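Local structure of chitin binding domain (Burkholderia pseudomallei, 3UAM) at residues A[123-128]-A[167-172]; A[60-65]-A[69-74]. The protein probably binds chitin or a related polysaccharide and may cleave it oxidatively, like other AA10 lytic polysaccharide monooxygenases. One frame throughout, in Å; residues are numbered along the deposited sequence.

Overall arrangement
Contacts 1 and 2 both lie toward the outside of the domain, about 16 Å apart between centres, and each is partly buried. Contact 1 is small. One lysine of the loop leading into strand 126-133 meets the start of helix 169-173, and a water completes the polar link. Contact 2 is larger and joins two parts of one long loop, mainly through backbone groups and an asparagine side chain. The two are tied together by charge. Arg127 and Arg128, shortly after that lysine, form salt bridges with Asp63, Asp65 and Asp69 of contact 2. Salt bridges thus join the start of strand 126-133 to the loop, while Lys125, just before the strand, reaches the helix.

Contact 1 (A[123-128]-A[167-172]); sequences PHKTRR and PDADKE
Lys125 reaches across to Ala169 and Asp170 at the first turn of helix 169-173. These three residues make the contact, and the backbones stay well apart: the nearest CA atoms, those of Lys125 and Asp170, are 7.0 Å from each other. The lysine chain is fully extended beyond CG, and this carries its last two atoms to the helix. The better buried side is that of Ala169. The methyl CB of this alanine points toward the loop and lies 3.9 Å from Lys125 NZ and 4.1 Å from Lys125 CE. NZ makes no direct hydrogen bond to segment 167-172; it bonds to the backbone O of Tyr164 and to a water.

The Asp170 side is exposed. The aspartate starts out pointing away from the loop. With CG beside its own backbone N (chi1 -71°), OD1 turns back to within 3.6 Å of Lys125 CE. Lys125 NZ is 4.2 Å from Asp170 OD1, too far for a salt bridge. The water spans the gap. It accepts from Lys125 NZ at 2.7 Å and donates to Asp170 OD1 at 2.8 Å. The opposite charges probably still attract each other, but the link between the charged groups runs through the water.

Next along the chain, Thr126 OG1 bonds back to His124 O at 3.1 Å, from above the carbonyl plane. It also bonds to Trp198 NE1, which ties the loop to strand 190-200. The contact therefore joins the entry of strand 126-133 to a short surface helix. Lys125 bonds by its backbone to Ala201, just past strand 190-200, and Thr126 to Leu173, the last residue of helix 169-173.

Contact 2 (A[60-65]-A[69-74]); sequences GLRDPD and DVANGM
The long irregular loop between strand 49-51 and helix 98-101 folds back on itself here, so that Gly60 and Leu61 meet Asn72. The backbone O of Asn72 takes a nearly straight bond from Gly60 N (171°), and its N gives one to Leu61 O at 3.1 Å. With CG between the backbone N and the carbonyl carbon (chi1 71°), the side chain brings in OD1, which accepts a short but bent hydrogen bond from Leu61 N at 2.8 Å. The amide is fixed from its other end too, because ND2 bonds to Lys52 O and Gln58 O.

Arg62 bends at chi2 and chi3, passing Ala71 CB. Its NH2 then gives a bond to Asp69 O, at the guanidinium edge. A water there accepts from Arg62 NE and Asp63 N.

Within segment 60-65, Asp63 OD1 accepts from Asp65 N at 2.9 Å, an Asx turn. Asp63 and Asp69 lie side by side, their carboxylate planes 73° apart. Arg128 pairs with Asp63 and Arg127 with Asp69, which probably offsets the like charges. A second water donates to both acids, at 2.6 Å from Asp63 OD2 and 2.9 Å from Asp69 OD2.

Contact 1 (A[123-128]-A[167-172])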
loop_
_atom_site.group_PDB
_atom_site.type_symbol
_atom_site.label_atom_id
_atom_site.label_comp_id
_atom_site.label_asym_id
_atom_site.label_seq_id
_atom_site.Cartn_x
_atom_site.Cartn_y
_atom_site.Cartn_z
ATOM N N PRO A 123 -14.988 2.395 5.371
ATOM C CA PRO A 123 -13.599 2.437 5.796
ATOM C C PRO A 123 -13.371 1.881 7.179
ATOM O O PRO A 123 -14.214 1.982 8.049
ATOM C CB PRO A 123 -13.236 3.944 5.739
ATOM C CG PRO A 123 -14.546 4.666 5.694
ATOM C CD PRO A 123 -15.493 3.732 5.001
ATOM N N HIS A 124 -12.227 1.249 7.347
ATOM C CA HIS A 124 -11.813 0.677 8.631
ATOM C C HIS A 124 -11.278 1.708 9.585
ATOM O O HIS A 124 -10.793 2.779 9.173
ATOM C CB HIS A 124 -10.684 -0.315 8.368
ATOM C CG HIS A 124 -11.146 -1.675 7.945
ATOM N ND1 HIS A 124 -11.815 -2.486 8.774
ATOM C CD2 HIS A 124 -11.007 -2.357 6.738
ATOM C CE1 HIS A 124 -12.082 -3.653 8.140
ATOM N NE2 HIS A 124 -11.573 -3.575 6.892
ATOM N N LYS A 125 -11.325 1.390 10.876
ATOM C CA LYS A 125 -10.489 2.099 11.867
ATOM C C LYS A 125 -9.013 1.982 11.485
ATOM O O LYS A 125 -8.514 0.898 11.313
ATOM C CB LYS A 125 -10.692 1.511 13.254
ATOM C CG LYS A 125 -12.057 1.790 13.842
ATOM C CD LYS A 125 -12.217 1.170 15.218
ATOM C CE LYS A 125 -13.587 1.489 15.809
ATOM N NZ LYS A 125 -13.767 0.949 17.190
ATOM N N THR A 126 -8.325 3.103 11.355
ATOM C CA THR A 126 -6.982 3.139 10.763
ATOM C C THR A 126 -5.885 3.497 11.769
ATOM O O THR A 126 -5.990 4.503 12.449
ATOM C CB THR A 126 -6.939 4.184 9.661
ATOM O OG1 THR A 126 -7.924 3.871 8.676
ATOM C CG2 THR A 126 -5.539 4.261 9.018
ATOM N N ARG A 127 -4.823 2.699 11.837
ATOM C CA ARG A 127 -3.667 3.068 12.654
ATOM C C ARG A 127 -2.724 3.991 11.905
ATOM O O ARG A 127 -2.272 4.972 12.453
ATOM C CB ARG A 127 -2.907 1.840 13.172
ATOM C CG ARG A 127 -1.760 2.185 14.110
ATOM C CD ARG A 127 -2.182 3.119 15.241
ATOM N NE ARG A 127 -3.287 2.574 16.018
ATOM C CZ ARG A 127 -4.083 3.280 16.822
ATOM N NH1 ARG A 127 -3.941 4.589 16.932
ATOM N NH2 ARG A 127 -5.075 2.679 17.474
ATOM N N ARG A 128 -2.435 3.670 10.652
ATOM C CA ARG A 128 -1.503 4.462 9.853
ATOM C C ARG A 128 -1.638 4.207 8.343
ATOM O O ARG A 128 -2.275 3.246 7.904
ATOM C CB ARG A 128 -0.061 4.199 10.304
ATOM C CG ARG A 128 0.448 2.803 9.972
ATOM C CD ARG A 128 1.908 2.530 10.356
ATOM N NE ARG A 128 2.152 2.643 11.797
ATOM C CZ ARG A 128 1.706 1.778 12.708
ATOM N NH1 ARG A 128 0.958 0.736 12.349
ATOM N NH2 ARG A 128 1.992 1.962 13.990
ATOM N N PRO A 167 -13.970 5.599 23.466
ATOM C CA PRO A 167 -15.225 6.259 23.127
ATOM C C PRO A 167 -15.161 7.131 21.873
ATOM O O PRO A 167 -16.174 7.246 21.197
ATOM C CB PRO A 167 -15.530 7.118 24.371
ATOM C CG PRO A 167 -14.267 7.177 25.144
ATOM C CD PRO A 167 -13.505 5.931 24.825
ATOM N N ASP A 168 -14.015 7.740 21.561
ATOM C CA ASP A 168 -13.936 8.661 20.410
ATOM C C ASP A 168 -13.299 8.022 19.173
ATOM O O ASP A 168 -13.006 8.729 18.199
ATOM C CB ASP A 168 -13.154 9.932 20.769
ATOM C CG ASP A 168 -13.752 10.660 21.958
ATOM O OD1 ASP A 168 -14.964 10.913 21.939
ATOM O OD2 ASP A 168 -13.012 10.942 22.926
ATOM N N ALA A 169 -13.098 6.707 19.220
ATOM C CA ALA A 169 -12.473 5.947 18.131
ATOM C C ALA A 169 -13.046 6.170 16.708
ATOM O O ALA A 169 -12.272 6.282 15.770
ATOM C CB ALA A 169 -12.467 4.448 18.465
ATOM N N ASP A 170 -14.368 6.231 16.534
ATOM C CA ASP A 170 -14.918 6.349 15.162
ATOM C C ASP A 170 -14.450 7.638 14.489
ATOM O O ASP A 170 -13.944 7.600 13.380
ATOM C CB ASP A 170 -16.454 6.296 15.117
ATOM C CG ASP A 170 -17.000 4.917 15.409
ATOM O OD1 ASP A 170 -16.192 3.972 15.646
ATOM O OD2 ASP A 170 -18.242 4.782 15.423
ATOM N N LYS A 171 -14.584 8.754 15.191
ATOM C CA LYS A 171 -14.137 10.053 14.705
ATOM C C LYS A 171 -12.614 10.178 14.558
ATOM O O LYS A 171 -12.127 10.817 13.602
ATOM C CB LYS A 171 -14.644 11.161 15.651
ATOM N N GLU A 172 -11.856 9.612 15.507
ATOM C CA GLU A 172 -10.401 9.746 15.497
ATOM C C GLU A 172 -9.716 8.745 14.576
ATOM O O GLU A 172 -8.620 9.003 14.123
ATOM C CB GLU A 172 -9.813 9.606 16.914
ATOM C CG GLU A 172 -10.326 10.626 17.919
ATOM C CD GLU A 172 -10.153 12.058 17.449
ATOM O OE1 GLU A 172 -11.154 12.799 17.298
ATOM O OE2 GLU A 172 -9.006 12.450 17.201
HETATM O O HOH W 1 -16.050 2.266 17.801
#

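Contact 2 (A[60-65]-A[69-74])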
loop_
_atom_site.group_PDB
_atom_site.type_symbol
_atom_site.label_atom_id
_atom_site.label_comp_id
_atom_site.label_asym_id
_atom_site.label_seq_id
_atom_site.Cartn_x
_atom_site.Cartn_y
_atom_site.Cartn_z
ATOM N N GLY A 60 1.623 -12.152 14.302
ATOM C CA GLY A 60 1.497 -12.116 15.753
ATOM C C GLY A 60 2.260 -10.996 16.442
ATOM O O GLY A 60 2.245 -10.910 17.670
ATOM N N LEU A 61 2.901 -10.129 15.654
ATOM C CA LEU A 61 3.559 -8.934 16.172
ATOM C C LEU A 61 2.520 -7.942 16.674
ATOM O O LEU A 61 1.471 -7.763 16.046
ATOM C CB LEU A 61 4.415 -8.264 15.088
ATOM C CG LEU A 61 5.689 -9.030 14.776
ATOM C CD1 LEU A 61 6.347 -8.456 13.523
ATOM C CD2 LEU A 61 6.618 -8.997 15.992
ATOM N N ARG A 62 2.820 -7.280 17.785
ATOM C CA ARG A 62 2.003 -6.157 18.228
ATOM C C ARG A 62 2.405 -4.900 17.467
ATOM O O ARG A 62 3.522 -4.781 16.972
ATOM C CB ARG A 62 2.135 -5.924 19.745
ATOM C CG ARG A 62 1.806 -7.139 20.603
ATOM C CD ARG A 62 0.510 -7.828 20.215
ATOM N NE ARG A 62 -0.681 -6.972 20.387
ATOM C CZ ARG A 62 -1.639 -7.165 21.291
ATOM N NH1 ARG A 62 -1.577 -8.178 22.128
ATOM N NH2 ARG A 62 -2.684 -6.346 21.348
ATOM N N ASP A 63 1.482 -3.961 17.384
ATOM C CA ASP A 63 1.766 -2.680 16.768
ATOM C C ASP A 63 2.824 -1.920 17.603
ATOM O O ASP A 63 2.679 -1.799 18.809
ATOM C CB ASP A 63 0.479 -1.887 16.651
ATOM C CG ASP A 63 0.629 -0.665 15.776
ATOM O OD1 ASP A 63 1.214 0.329 16.252
ATOM O OD2 ASP A 63 0.151 -0.696 14.625
ATOM N N PRO A 64 3.883 -1.403 16.956
ATOM C CA PRO A 64 4.938 -0.675 17.675
ATOM C C PRO A 64 4.464 0.628 18.362
ATOM O O PRO A 64 5.080 1.070 19.329
ATOM C CB PRO A 64 5.932 -0.323 16.555
ATOM C CG PRO A 64 5.094 -0.205 15.352
ATOM C CD PRO A 64 4.072 -1.317 15.494
ATOM N N ASP A 65 3.386 1.241 17.874
ATOM C CA ASP A 65 2.902 2.489 18.450
ATOM C C ASP A 65 1.679 2.305 19.334
ATOM O O ASP A 65 1.512 3.055 20.302
ATOM C CB ASP A 65 2.564 3.472 17.341
ATOM C CG ASP A 65 3.763 3.827 16.508
ATOM O OD1 ASP A 65 4.700 4.432 17.091
ATOM O OD2 ASP A 65 3.757 3.510 15.289
ATOM N N ASP A 69 -3.751 -2.582 19.696
ATOM C CA ASP A 69 -4.172 -2.904 18.340
ATOM C C ASP A 69 -4.066 -4.411 18.107
ATOM O O ASP A 69 -3.257 -5.091 18.735
ATOM C CB ASP A 69 -3.370 -2.138 17.281
ATOM C CG ASP A 69 -3.934 -0.759 16.987
ATOM O OD1 ASP A 69 -4.784 -0.259 17.772
ATOM O OD2 ASP A 69 -3.481 -0.150 15.970
ATOM N N VAL A 70 -4.911 -4.922 17.219
ATOM C CA VAL A 70 -4.933 -6.344 16.919
ATOM C C VAL A 70 -3.624 -6.688 16.244
ATOM O O VAL A 70 -3.139 -5.938 15.379
ATOM C CB VAL A 70 -6.125 -6.713 16.011
ATOM C CG1 VAL A 70 -5.963 -8.124 15.447
ATOM C CG2 VAL A 70 -7.441 -6.516 16.766
ATOM N N ALA A 71 -3.031 -7.795 16.674
ATOM C CA ALA A 71 -1.737 -8.264 16.132
ATOM C C ALA A 71 -1.825 -8.614 14.639
ATOM O O ALA A 71 -2.901 -8.975 14.136
ATOM C CB ALA A 71 -1.245 -9.471 16.922
ATOM N N ASN A 72 -0.706 -8.497 13.931
ATOM C CA ASN A 72 -0.743 -8.709 12.480
ATOM C C ASN A 72 -0.943 -10.160 12.106
ATOM O O ASN A 72 -0.559 -11.068 12.838
ATOM C CB ASN A 72 0.482 -8.134 11.759
ATOM C CG ASN A 72 1.762 -8.897 12.020
ATOM O OD1 ASN A 72 1.944 -9.512 13.073
ATOM N ND2 ASN A 72 2.685 -8.829 11.053
ATOM N N GLY A 73 -1.574 -10.361 10.964
ATOM C CA GLY A 73 -1.508 -11.659 10.280
ATOM C C GLY A 73 -0.220 -11.731 9.486
ATOM O O GLY A 73 0.616 -10.820 9.551
ATOM N N MET A 74 -0.051 -12.795 8.714
ATOM C CA MET A 74 1.184 -12.964 7.924
ATOM C C MET A 74 1.265 -11.937 6.809
ATOM O O MET A 74 0.363 -11.849 5.984
ATOM C CB MET A 74 1.259 -14.364 7.332
ATOM C CG MET A 74 2.578 -14.673 6.602
ATOM S SD MET A 74 4.062 -14.611 7.648
ATOM C CE MET A 74 3.977 -16.195 8.473
HETATM O O HOH W 2 -0.826 -4.343 18.998
HETATM O O HOH W 3 -2.135 -1.777 13.932
#